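Local coordinates for putative type VI secretion protein (Escherichia coli, PDB 6SKI) that probably acts as a phospholipase toxin of the type VI secretion system, an effector carried by the VgrG spike, at residues 204-209 with 266-271; 127-131 with 160-164; 292-298 with 534-539. All blocks are in the same frame, centred on the assembly; numbering follows the deposited sequence.

Interaction 1 of 3, residues 204-209 with 266-271; sequences RHFANR and GVKLEL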
loop_
_atom_site.group_PDB
_atom_site.type_symbol
_atom_site.label_atom_id
_atom_site.label_comp_id
_atom_site.label_asym_id
_atom_site.label_seq_id
_atom_site.Cartn_x
_atom_site.Cartn_y
_atom_site.Cartn_z
ATOM N N ARG A 204 -4.242 -0.098 8.313
ATOM C CA ARG A 204 -5.365 -0.154 9.232
ATOM C C ARG A 204 -5.253 -1.379 10.119
ATOM O O ARG A 204 -5.362 -1.272 11.347
ATOM C CB ARG A 204 -6.672 -0.144 8.445
ATOM C CG ARG A 204 -6.890 1.160 7.706
ATOM C CD ARG A 204 -7.920 1.031 6.612
ATOM N NE ARG A 204 -9.270 0.871 7.127
ATOM C CZ ARG A 204 -10.352 1.331 6.513
ATOM N NH1 ARG A 204 -10.232 1.980 5.368
ATOM N NH2 ARG A 204 -11.549 1.149 7.044
ATOM N N HIS A 205 -4.915 -2.527 9.526
ATOM C CA HIS A 205 -4.727 -3.723 10.332
ATOM C C HIS A 205 -3.658 -3.490 11.383
ATOM O O HIS A 205 -3.878 -3.758 12.569
ATOM C CB HIS A 205 -4.368 -4.910 9.441
ATOM C CG HIS A 205 -4.427 -6.230 10.144
ATOM N ND1 HIS A 205 -3.319 -7.027 10.324
ATOM C CD2 HIS A 205 -5.459 -6.886 10.723
ATOM C CE1 HIS A 205 -3.665 -8.120 10.978
ATOM N NE2 HIS A 205 -4.960 -8.060 11.229
ATOM N N PHE A 206 -2.525 -2.912 10.977
ATOM C CA PHE A 206 -1.471 -2.639 11.942
ATOM C C PHE A 206 -1.993 -1.762 13.064
ATOM O O PHE A 206 -1.787 -2.067 14.245
ATOM C CB PHE A 206 -0.278 -1.986 11.252
ATOM C CG PHE A 206 0.870 -1.704 12.172
ATOM C CD1 PHE A 206 1.833 -2.662 12.412
ATOM C CD2 PHE A 206 0.983 -0.478 12.798
ATOM C CE1 PHE A 206 2.884 -2.401 13.259
ATOM C CE2 PHE A 206 2.029 -0.215 13.644
ATOM C CZ PHE A 206 2.980 -1.174 13.876
ATOM N N ALA A 207 -2.736 -0.708 12.718
ATOM C CA ALA A 207 -3.239 0.181 13.753
ATOM C C ALA A 207 -4.112 -0.586 14.730
ATOM O O ALA A 207 -4.000 -0.405 15.948
ATOM C CB ALA A 207 -4.009 1.340 13.127
ATOM N N ASN A 208 -4.928 -1.506 14.216
ATOM C CA ASN A 208 -5.788 -2.274 15.102
ATOM C C ASN A 208 -4.960 -3.173 16.004
ATOM O O ASN A 208 -5.254 -3.306 17.196
ATOM C CB ASN A 208 -6.794 -3.079 14.287
ATOM C CG ASN A 208 -7.955 -2.236 13.814
ATOM O OD1 ASN A 208 -8.285 -2.222 12.632
ATOM N ND2 ASN A 208 -8.580 -1.521 14.737
ATOM N N ARG A 209 -3.892 -3.760 15.463
ATOM C CA ARG A 209 -3.002 -4.559 16.294
ATOM C C ARG A 209 -2.366 -3.705 17.380
ATOM O O ARG A 209 -2.079 -4.195 18.476
ATOM C CB ARG A 209 -1.935 -5.225 15.432
ATOM C CG ARG A 209 -2.498 -6.211 14.437
ATOM C CD ARG A 209 -1.406 -6.878 13.634
ATOM N NE ARG A 209 -0.556 -7.715 14.471
ATOM C CZ ARG A 209 0.169 -8.730 14.014
ATOM N NH1 ARG A 209 0.146 -9.036 12.728
ATOM N NH2 ARG A 209 0.917 -9.437 14.845
ATOM N N GLY A 266 -8.036 -12.599 8.576
ATOM C CA GLY A 266 -8.571 -11.821 9.671
ATOM C C GLY A 266 -8.069 -10.396 9.649
ATOM O O GLY A 266 -7.395 -9.956 10.585
ATOM N N VAL A 267 -8.389 -9.662 8.588
ATOM C CA VAL A 267 -7.945 -8.280 8.463
ATOM C C VAL A 267 -8.928 -7.379 9.201
ATOM O O VAL A 267 -10.148 -7.500 9.047
ATOM C CB VAL A 267 -7.775 -7.868 6.990
ATOM C CG1 VAL A 267 -6.991 -8.927 6.244
ATOM C CG2 VAL A 267 -9.109 -7.634 6.305
ATOM N N LYS A 268 -8.396 -6.525 10.061
ATOM C CA LYS A 268 -9.186 -5.595 10.849
ATOM C C LYS A 268 -9.052 -4.222 10.210
ATOM O O LYS A 268 -7.971 -3.630 10.220
ATOM C CB LYS A 268 -8.714 -5.601 12.301
ATOM C CG LYS A 268 -9.303 -6.739 13.121
ATOM C CD LYS A 268 -8.254 -7.473 13.951
ATOM C CE LYS A 268 -7.007 -6.639 14.180
ATOM N NZ LYS A 268 -6.017 -7.352 15.031
ATOM N N LEU A 269 -10.145 -3.724 9.640
ATOM C CA LEU A 269 -10.116 -2.482 8.882
ATOM C C LEU A 269 -10.995 -1.405 9.495
ATOM O O LEU A 269 -11.086 -0.308 8.937
ATOM C CB LEU A 269 -10.554 -2.735 7.437
ATOM C CG LEU A 269 -9.569 -3.486 6.548
ATOM C CD1 LEU A 269 -9.818 -3.150 5.100
ATOM C CD2 LEU A 269 -8.148 -3.173 6.946
ATOM N N GLU A 270 -11.633 -1.681 10.625
ATOM C CA GLU A 270 -12.521 -0.725 11.265
ATOM C C GLU A 270 -11.701 0.108 12.235
ATOM O O GLU A 270 -10.930 -0.439 13.030
ATOM C CB GLU A 270 -13.664 -1.434 11.991
ATOM C CG GLU A 270 -14.888 -0.559 12.236
ATOM C CD GLU A 270 -15.128 -0.272 13.704
ATOM O OE1 GLU A 270 -14.974 -1.198 14.527
ATOM O OE2 GLU A 270 -15.483 0.880 14.031
ATOM N N LEU A 271 -11.861 1.423 12.164
ATOM C CA LEU A 271 -11.028 2.357 12.913
ATOM C C LEU A 271 -11.898 3.014 13.976
ATOM O O LEU A 271 -12.642 3.955 13.688
ATOM C CB LEU A 271 -10.402 3.389 11.984
ATOM C CG LEU A 271 -9.596 2.820 10.816
ATOM C CD1 LEU A 271 -9.126 3.930 9.902
ATOM C CD2 LEU A 271 -8.427 2.002 11.321
#
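Arg-204 reaches past Leu-271 and turns the edge of its guanidinium to the main chain of Leu-269. NE gives a hydrogen bond to Leu-269 O at 2.8 Å; the acceptor lies almost in the guanidinium plane, while the donor is tilted only modestly from the carbonyl plane. CD1 of Leu-271 sits over one face of the same group, the two side chains running at about a right angle, and nearer the helix Arg-204 CB meets Leu-269 CD2 at 3.7 Å. NH1 turns elsewhere, to Asn-295 O. One residue on, His-205 holds CG opposite its own backbone N (chi1 -168°), which carries the imidazole out beside the loop. Lys-268 CA lies at the edge of the ring, in its plane. Separately, NE2 makes a weak bond to Gly-266 O at 3.2 Å. CG of Arg-209 lies over a ring face, offset toward the rim. The Lys-268 chain, bent at chi2 and chi3, crosses this surface with CE 3.6 Å from Asn-208 CB and 3.8 Å from His-205 CD2, and its NZ ends in a salt bridge to Glu-212. The loop between strands 237-243 and 278-284 is thus laid along helix 198-211, which comes directly after strand 184-195, a position consistent with the helix after the nucleophile elbow of alpha/beta hydrolases.

Interaction 2 of 3, residues 127-131 with 160-164; sequences YISGI and KTDEA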
loop_
_atom_site.group_PDB
_atom_site.type_symbol
_atom_site.label_atom_id
_atom_site.label_comp_id
_atom_site.label_asym_id
_atom_site.label_seq_id
_atom_site.Cartn_x
_atom_site.Cartn_y
_atom_site.Cartn_z
ATOM N N TYR A 127 10.013 0.951 6.099
ATOM C CA TYR A 127 9.375 0.802 4.798
ATOM C C TYR A 127 9.038 -0.662 4.568
ATOM O O TYR A 127 9.925 -1.519 4.598
ATOM C CB TYR A 127 10.273 1.327 3.680
ATOM C CG TYR A 127 9.650 1.218 2.312
ATOM C CD1 TYR A 127 8.785 2.194 1.843
ATOM C CD2 TYR A 127 9.929 0.141 1.486
ATOM C CE1 TYR A 127 8.214 2.098 0.594
ATOM C CE2 TYR A 127 9.362 0.036 0.239
ATOM C CZ TYR A 127 8.507 1.016 -0.203
ATOM O OH TYR A 127 7.943 0.912 -1.451
ATOM N N ILE A 128 7.761 -0.941 4.337
ATOM C CA ILE A 128 7.287 -2.270 3.979
ATOM C C ILE A 128 6.761 -2.214 2.553
ATOM O O ILE A 128 6.012 -1.300 2.195
ATOM C CB ILE A 128 6.200 -2.762 4.955
ATOM C CG1 ILE A 128 6.728 -2.752 6.390
ATOM C CG2 ILE A 128 5.748 -4.155 4.592
ATOM C CD1 ILE A 128 6.289 -1.553 7.193
ATOM N N SER A 129 7.153 -3.191 1.741
ATOM C CA SER A 129 6.791 -3.190 0.334
ATOM C C SER A 129 5.348 -3.658 0.157
ATOM O O SER A 129 4.647 -3.987 1.116
ATOM C CB SER A 129 7.756 -4.064 -0.462
ATOM O OG SER A 129 7.783 -5.385 0.046
ATOM N N GLY A 130 4.893 -3.675 -1.090
ATOM C CA GLY A 130 3.536 -4.080 -1.373
ATOM C C GLY A 130 3.370 -5.583 -1.439
ATOM O O GLY A 130 4.329 -6.341 -1.561
ATOM N N ILE A 131 2.109 -6.009 -1.356
ATOM C CA ILE A 131 1.801 -7.435 -1.349
ATOM C C ILE A 131 2.198 -8.079 -2.670
ATOM O O ILE A 131 2.824 -9.146 -2.693
ATOM C CB ILE A 131 0.312 -7.655 -1.033
ATOM C CG1 ILE A 131 -0.081 -6.869 0.217
ATOM C CG2 ILE A 131 0.019 -9.129 -0.855
ATOM C CD1 ILE A 131 -1.529 -7.023 0.604
ATOM N N LYS A 160 1.945 -8.781 5.888
ATOM C CA LYS A 160 2.688 -7.533 5.798
ATOM C C LYS A 160 2.772 -6.847 7.152
ATOM O O LYS A 160 3.777 -6.206 7.459
ATOM C CB LYS A 160 2.055 -6.615 4.757
ATOM C CG LYS A 160 2.360 -7.039 3.336
ATOM C CD LYS A 160 3.739 -6.595 2.909
ATOM C CE LYS A 160 4.225 -7.392 1.721
ATOM N NZ LYS A 160 5.623 -7.046 1.368
ATOM N N THR A 161 1.737 -6.976 7.982
ATOM C CA THR A 161 1.867 -6.462 9.345
ATOM C C THR A 161 2.912 -7.241 10.142
ATOM O O THR A 161 3.632 -6.659 10.964
ATOM C CB THR A 161 0.518 -6.474 10.057
ATOM O OG1 THR A 161 0.085 -7.824 10.252
ATOM C CG2 THR A 161 -0.507 -5.716 9.242
ATOM N N ASP A 162 3.051 -8.539 9.878
ATOM C CA ASP A 162 4.103 -9.314 10.536
ATOM C C ASP A 162 5.490 -8.886 10.060
ATOM O O ASP A 162 6.417 -8.707 10.869
ATOM C CB ASP A 162 3.893 -10.802 10.265
ATOM C CG ASP A 162 2.715 -11.371 11.024
ATOM O OD1 ASP A 162 1.773 -10.609 11.321
ATOM O OD2 ASP A 162 2.726 -12.585 11.319
ATOM N N GLU A 163 5.641 -8.711 8.747
ATOM C CA GLU A 163 6.874 -8.154 8.210
ATOM C C GLU A 163 7.146 -6.778 8.794
ATOM O O GLU A 163 8.303 -6.411 9.014
ATOM C CB GLU A 163 6.793 -8.088 6.683
ATOM C CG GLU A 163 7.735 -7.081 6.046
ATOM C CD GLU A 163 7.846 -7.248 4.546
ATOM O OE1 GLU A 163 8.440 -6.365 3.890
ATOM O OE2 GLU A 163 7.340 -8.261 4.021
ATOM N N ALA A 164 6.089 -6.018 9.077
ATOM C CA ALA A 164 6.251 -4.721 9.714
ATOM C C ALA A 164 6.792 -4.867 11.124
ATOM O O ALA A 164 7.578 -4.036 11.576
ATOM C CB ALA A 164 4.923 -3.970 9.729
#
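Lys-160 NZ is shared between the main chain of the loop after strand 121-128 and an acid on its own helix. It makes two weak hydrogen bonds across the contact, to Ser-129 O at 3.2 Å and to Gly-130 O at 3.3 Å, and a long salt bridge one helical turn onward, with OE2 of Glu-163 at 3.4 Å. Ser-129 OG also lies 3.0 Å from Lys-160 NZ. Two weak bonds and a long ion pair, rather than one short bond, hold the ammonium group, and the nearby carboxylate would be expected to favour its positive charge. A bend at chi2 (-80°) carries CD, CE and NZ of Lys-160 to the carbonyls of Ser-129 and Gly-130. Nearer the helix, Lys-160 CG comes within 4.0 Å of Ile-131 CG1. Next to the polar cluster, Ile-128 of the strand packs against the helix. Its CG2 branch touches Lys-160 CD at 3.6 Å and, on passing Glu-163 in the opposite direction, approaches the acid's CG at 3.8 Å. The other branch runs to Ala-164, CD1 meeting the methyl CB at 3.8 Å. Ile-41 and Phe-43 of strand 22-43 continue this apolar layer, and Ile-128 is hydrogen-bonded through its backbone to Phe-42 and Asp-44. Helix 156-178 therefore packs on the parallel part of the central sheet, within a beta-alpha-beta crossover that leads from strand 121-128 past strand 22-43 to strand 184-195.

Interaction 3 of 3, residues 292-298 with 534-539; sequences FSLNSIK and RSVWYM
Strands 294-296 and 536-538 run parallel, their axes 4.6 Å apart and inclined by 27°, joined by backbone bonds from Leu-294 N to Ser-535 O, Trp-537 N to Leu-294 O and Ser-296 N to Trp-537 O. Ahead of the paired strands, Arg-534 stretches out from CG to NE and gives NE to Phe-292 O at 3.1 Å. The bond is nearly straight (164° at the hydrogen) and the oxygen lies in the guanidinium plane, although the donor stands above the plane of the carbonyl. Leu-294 CB rests on one face of that guanidinium, offset toward the rim and 3.6 Å from CZ, while NH2 continues to a salt bridge with Asp-245. On the same side of the sheet, Leu-294 CD2 and Val-536 CG1 lie side by side, and Val-536 CG1 reaches 3.6 Å from Ser-296 CB. CG1 also covers part of a Tyr-538 ring face. With OG placed opposite its backbone N (chi1 163°), Ser-296 accepts a 2.9 Å hydrogen bond from Lys-298 N in an ST turn; Glu-303 is a second partner of this hydroxyl. The other side carries Trp-537, whose NE1 makes a weak bond to Ser-293 OG at 3.1 Å. Asn-295 OD1 stands near the plane of the indole at its edge, the amide turned well away from the ring plane. At the last modelled residue, Met-539 SD lies alongside Ile-297 CG2 at 4.1 Å. This small two-stranded parallel sheet joins the end of the modelled chain to segment 292-298, which falls within the Tle1-like catalytic family region, and Arg-534 lies beside Asp-245, the probable acid of a Ser-His-Asp triad as in alpha/beta-hydrolase lipases.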
loop_
_atom_site.group_PDB
_atom_site.type_symbol
_atom_site.label_atom_id
_atom_site.label_comp_id
_atom_site.label_asym_id
_atom_site.label_seq_id
_atom_site.Cartn_x
_atom_site.Cartn_y
_atom_site.Cartn_z
ATOM N N PHE A 292 -10.845 -2.788 -7.736
ATOM C CA PHE A 292 -10.346 -1.751 -6.838
ATOM C C PHE A 292 -11.562 -1.079 -6.224
ATOM O O PHE A 292 -12.040 -0.054 -6.708
ATOM C CB PHE A 292 -9.462 -0.760 -7.575
ATOM C CG PHE A 292 -8.175 -1.347 -8.063
ATOM C CD1 PHE A 292 -8.153 -2.178 -9.168
ATOM C CD2 PHE A 292 -6.988 -1.067 -7.421
ATOM C CE1 PHE A 292 -6.973 -2.718 -9.618
ATOM C CE2 PHE A 292 -5.805 -1.604 -7.870
ATOM C CZ PHE A 292 -5.798 -2.428 -8.969
ATOM N N SER A 293 -12.056 -1.664 -5.143
ATOM C CA SER A 293 -13.180 -1.122 -4.404
ATOM C C SER A 293 -12.670 -0.478 -3.124
ATOM O O SER A 293 -11.743 -0.985 -2.487
ATOM C CB SER A 293 -14.206 -2.212 -4.090
ATOM O OG SER A 293 -13.638 -3.236 -3.299
ATOM N N LEU A 294 -13.276 0.640 -2.755
ATOM C CA LEU A 294 -12.796 1.451 -1.650
ATOM C C LEU A 294 -13.300 0.908 -0.325
ATOM O O LEU A 294 -14.427 0.425 -0.229
ATOM C CB LEU A 294 -13.256 2.897 -1.821
ATOM C CG LEU A 294 -12.818 3.886 -0.748
ATOM C CD1 LEU A 294 -11.318 4.055 -0.748
ATOM C CD2 LEU A 294 -13.517 5.210 -0.947
ATOM N N ASN A 295 -12.442 0.954 0.688
ATOM C CA ASN A 295 -12.858 0.843 2.080
ATOM C C ASN A 295 -12.778 2.241 2.676
ATOM O O ASN A 295 -11.684 2.766 2.900
ATOM C CB ASN A 295 -11.990 -0.145 2.853
ATOM C CG ASN A 295 -12.050 -1.541 2.284
ATOM O OD1 ASN A 295 -12.717 -2.416 2.832
ATOM N ND2 ASN A 295 -11.351 -1.763 1.181
ATOM N N SER A 296 -13.931 2.843 2.922
ATOM C CA SER A 296 -13.998 4.249 3.279
ATOM C C SER A 296 -14.108 4.429 4.786
ATOM O O SER A 296 -14.711 3.617 5.490
ATOM C CB SER A 296 -15.182 4.926 2.591
ATOM O OG SER A 296 -15.498 6.155 3.213
ATOM N N ILE A 297 -13.509 5.510 5.269
ATOM C CA ILE A 297 -13.595 5.917 6.659
ATOM C C ILE A 297 -14.434 7.185 6.804
ATOM O O ILE A 297 -14.344 7.880 7.810
ATOM C CB ILE A 297 -12.196 6.087 7.273
ATOM C CG1 ILE A 297 -11.502 7.318 6.693
ATOM C CG2 ILE A 297 -11.360 4.849 7.031
ATOM C CD1 ILE A 297 -10.214 7.673 7.378
ATOM N N LYS A 298 -15.264 7.481 5.808
ATOM C CA LYS A 298 -16.077 8.687 5.819
ATOM C C LYS A 298 -17.166 8.570 6.873
ATOM O O LYS A 298 -17.828 7.534 6.983
ATOM C CB LYS A 298 -16.698 8.927 4.446
ATOM C CG LYS A 298 -17.303 10.304 4.284
ATOM C CD LYS A 298 -16.721 11.020 3.086
ATOM C CE LYS A 298 -16.862 12.523 3.229
ATOM N NZ LYS A 298 -16.107 13.036 4.401
ATOM N N ARG A 534 -17.768 3.209 -8.469
ATOM C CA ARG A 534 -16.899 2.398 -7.634
ATOM C C ARG A 534 -17.665 1.830 -6.445
ATOM O O ARG A 534 -18.568 2.464 -5.895
ATOM C CB ARG A 534 -15.719 3.229 -7.146
ATOM C CG ARG A 534 -14.599 2.435 -6.524
ATOM C CD ARG A 534 -13.745 3.332 -5.663
ATOM N NE ARG A 534 -12.424 2.768 -5.426
ATOM C CZ ARG A 534 -11.409 3.452 -4.918
ATOM N NH1 ARG A 534 -11.570 4.725 -4.595
ATOM N NH2 ARG A 534 -10.238 2.866 -4.730
ATOM N N SER A 535 -17.287 0.619 -6.047
ATOM C CA SER A 535 -17.885 -0.029 -4.889
ATOM C C SER A 535 -17.203 0.477 -3.626
ATOM O O SER A 535 -15.980 0.375 -3.491
ATOM C CB SER A 535 -17.756 -1.544 -4.997
ATOM O OG SER A 535 -18.907 -2.114 -5.590
ATOM N N VAL A 536 -17.986 1.028 -2.707
ATOM C CA VAL A 536 -17.476 1.567 -1.455
ATOM C C VAL A 536 -18.029 0.736 -0.307
ATOM O O VAL A 536 -19.238 0.486 -0.237
ATOM C CB VAL A 536 -17.841 3.051 -1.290
ATOM C CG1 VAL A 536 -17.096 3.644 -0.122
ATOM C CG2 VAL A 536 -17.520 3.808 -2.557
ATOM N N TRP A 537 -17.143 0.308 0.583
ATOM C CA TRP A 537 -17.495 -0.397 1.807
ATOM C C TRP A 537 -17.220 0.555 2.961
ATOM O O TRP A 537 -16.063 0.885 3.236
ATOM C CB TRP A 537 -16.685 -1.682 1.956
ATOM C CG TRP A 537 -16.547 -2.481 0.695
ATOM C CD1 TRP A 537 -15.383 -2.905 0.124
ATOM C CD2 TRP A 537 -17.603 -2.966 -0.143
ATOM N NE1 TRP A 537 -15.647 -3.615 -1.019
ATOM C CE2 TRP A 537 -17.003 -3.668 -1.205
ATOM C CE3 TRP A 537 -18.997 -2.874 -0.100
ATOM C CZ2 TRP A 537 -17.746 -4.271 -2.215
ATOM C CZ3 TRP A 537 -19.732 -3.472 -1.103
ATOM C CH2 TRP A 537 -19.106 -4.162 -2.146
ATOM N N TYR A 538 -18.276 1.026 3.610
ATOM C CA TYR A 538 -18.094 1.878 4.770
ATOM C C TYR A 538 -17.913 1.031 6.027
ATOM O O TYR A 538 -18.148 -0.180 6.039
ATOM C CB TYR A 538 -19.269 2.841 4.916
ATOM C CG TYR A 538 -19.503 3.682 3.684
ATOM C CD1 TYR A 538 -18.947 4.947 3.574
ATOM C CD2 TYR A 538 -20.274 3.212 2.632
ATOM C CE1 TYR A 538 -19.152 5.719 2.452
ATOM C CE2 TYR A 538 -20.484 3.980 1.506
ATOM C CZ TYR A 538 -19.921 5.232 1.422
ATOM O OH TYR A 538 -20.126 6.003 0.304
ATOM N N MET A 539 -17.476 1.686 7.095
ATOM C CA MET A 539 -17.188 1.000 8.348
ATOM C C MET A 539 -18.444 0.839 9.196
ATOM O O MET A 539 -18.778 -0.267 9.621
ATOM C CB MET A 539 -16.118 1.758 9.130
ATOM C CG MET A 539 -14.715 1.212 8.943
ATOM S SD MET A 539 -13.446 2.366 9.489
ATOM C CE MET A 539 -14.351 3.304 10.711
#

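Along the chain the three contacts come in series: interaction 2 closes first, then interaction 1, then interaction 3, which spans the longest separation. Helix 198-211, which carries one side of interaction 1, touches both of the others. Its Arg-209 forms a salt bridge with Asp-162 on helix 156-178, tying interactions 1 and 2, the centres of which lie 14 Å apart. Arg-204 of the same helix packs on Ile-297 and Met-539 of interaction 3, the centres of interactions 1 and 3 being 15 Å apart. Interactions 2 and 3 do not touch; their nearest atoms are about 11 Å apart. The series thus runs from a helix on the central sheet, through the helix after strand 184-195, to the last modelled strand beside the probable catalytic site.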